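Local coordinates for protein histidine kinase (Methanosarcina mazei, PDB 3LIA) that probably acts as a membrane-bound sensor kinase that uses ATP to phosphorylate a protein histidine, the chain here being its Cache-type sensory region, at residues Gly246-Met251 with Val267-Met272. Sequence-based numbering, arbitrary orientation.
Sequences GKTVIM and VPKEEM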
# COMPACT_ATOMS: atom_id res chain seq x y z
N GLY A 246 3.82 16.44 31.83
CA GLY A 246 5.27 16.38 32.10
C GLY A 246 5.98 15.16 31.51
O GLY A 246 7.17 14.99 31.69
N LYS A 247 5.25 14.30 30.81
CA LYS A 247 5.89 13.09 30.27
C LYS A 247 6.57 13.28 28.93
O LYS A 247 6.04 13.95 28.03
CB LYS A 247 4.91 11.96 30.18
CG LYS A 247 4.54 11.41 31.54
CD LYS A 247 3.15 10.80 31.46
CE LYS A 247 2.88 9.85 32.58
NZ LYS A 247 1.45 9.42 32.42
N THR A 248 7.78 12.74 28.83
CA THR A 248 8.52 12.74 27.56
C THR A 248 8.58 11.34 26.93
O THR A 248 8.81 10.37 27.62
CB THR A 248 9.96 13.22 27.75
OG1 THR A 248 9.93 14.51 28.37
CG2 THR A 248 10.65 13.33 26.37
N VAL A 249 8.34 11.26 25.62
CA VAL A 249 8.58 10.02 24.89
C VAL A 249 9.59 10.32 23.76
O VAL A 249 9.72 11.47 23.28
CB VAL A 249 7.27 9.44 24.30
CG1 VAL A 249 6.33 9.00 25.44
CG2 VAL A 249 6.55 10.49 23.40
N ILE A 250 10.33 9.29 23.36
CA ILE A 250 11.13 9.41 22.17
C ILE A 250 10.41 8.61 21.04
O ILE A 250 10.02 7.45 21.22
CB ILE A 250 12.54 8.86 22.35
CG1 ILE A 250 13.19 9.38 23.67
CG2 ILE A 250 13.41 9.21 21.12
CD1 ILE A 250 13.29 10.93 23.68
N MET A 251 10.21 9.26 19.90
CA MET A 251 9.52 8.63 18.78
C MET A 251 10.59 8.36 17.69
O MET A 251 11.15 9.31 17.10
CB MET A 251 8.34 9.51 18.30
CG MET A 251 7.76 9.06 16.99
SD MET A 251 6.67 10.28 16.20
CE MET A 251 5.59 10.63 17.60
N VAL A 267 8.92 5.37 22.71
CA VAL A 267 9.42 4.89 24.00
C VAL A 267 9.47 5.99 25.09
O VAL A 267 10.00 7.04 24.88
CB VAL A 267 10.84 4.32 23.87
CG1 VAL A 267 11.22 3.54 25.19
CG2 VAL A 267 10.97 3.41 22.63
N PRO A 268 8.90 5.73 26.26
CA PRO A 268 8.98 6.66 27.38
C PRO A 268 10.43 6.86 27.75
O PRO A 268 11.12 5.90 28.06
CB PRO A 268 8.23 5.93 28.50
CG PRO A 268 7.30 4.93 27.77
CD PRO A 268 8.13 4.50 26.59
N LYS A 269 10.87 8.09 27.64
CA LYS A 269 12.27 8.46 27.83
C LYS A 269 12.90 7.92 29.12
O LYS A 269 14.08 7.58 29.15
CB LYS A 269 12.41 9.99 27.83
CG LYS A 269 13.85 10.52 27.89
CD LYS A 269 13.86 12.02 27.73
CE LYS A 269 15.17 12.69 28.19
NZ LYS A 269 16.07 13.14 27.10
N GLU A 270 12.10 7.85 30.18
CA GLU A 270 12.62 7.46 31.50
C GLU A 270 12.90 5.97 31.48
O GLU A 270 13.86 5.49 32.10
CB GLU A 270 11.63 7.85 32.61
CG GLU A 270 10.30 7.07 32.65
CD GLU A 270 9.20 7.58 31.69
OE1 GLU A 270 9.47 8.38 30.74
OE2 GLU A 270 8.03 7.16 31.88
N GLU A 271 12.08 5.22 30.74
CA GLU A 271 12.21 3.78 30.71
C GLU A 271 13.50 3.43 30.03
O GLU A 271 14.08 2.37 30.30
CB GLU A 271 11.04 3.13 29.99
CG GLU A 271 9.70 3.35 30.65
CD GLU A 271 8.60 2.58 29.98
OE1 GLU A 271 8.91 1.74 29.11
OE2 GLU A 271 7.40 2.81 30.31
N MET A 272 13.96 4.32 29.16
CA MET A 272 15.14 4.05 28.37
C MET A 272 16.41 4.33 29.12
O MET A 272 17.47 3.85 28.75
CB MET A 272 15.13 4.88 27.11
CG MET A 272 14.37 4.25 26.01
SD MET A 272 14.71 5.18 24.52
CE MET A 272 16.50 5.07 24.44
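Ile-250 and Val-267 form a hydrogen-bonded antiparallel pair near the open end of a beta hairpin in the Cache domain, in the four-stranded sheet where strands 247-256 and 261-268 lie side by side. Ile-250 N reaches Val-267 O at 2.7 Å, and Val-267 N returns the bond to Ile-250 O. One step on, Val-249 faces Pro-268 as a non-hydrogen-bonded pair; its CG1 rests 4.0 Å from Pro-268 CA. Pro-268 lacks an N-H, but at this site none is called for across to Val-249; the next rung comes as the chain turns into a short, loosely held helical turn at 269-272, where Lys-269 N donates to Thr-248 O at 3.1 Å, tilted 35° from the carbonyl plane.

Lys-269 then runs alongside Thr-248, the two side chains heading in the same direction. With CG anti to the backbone N (chi1 -175°), the aliphatic chain stays extended until it bends at chi4, and NZ forms a salt bridge with Glu-239 on neighbouring strand 236-242. Tyr-15 of the long helix 13-49 touches both Ile-250 and Lys-269, packing that helix against the face that carries Ile-250. Thr-248 CG2, also anti to its N, meets the lysine methylenes, 3.7 Å from Lys-269 CD.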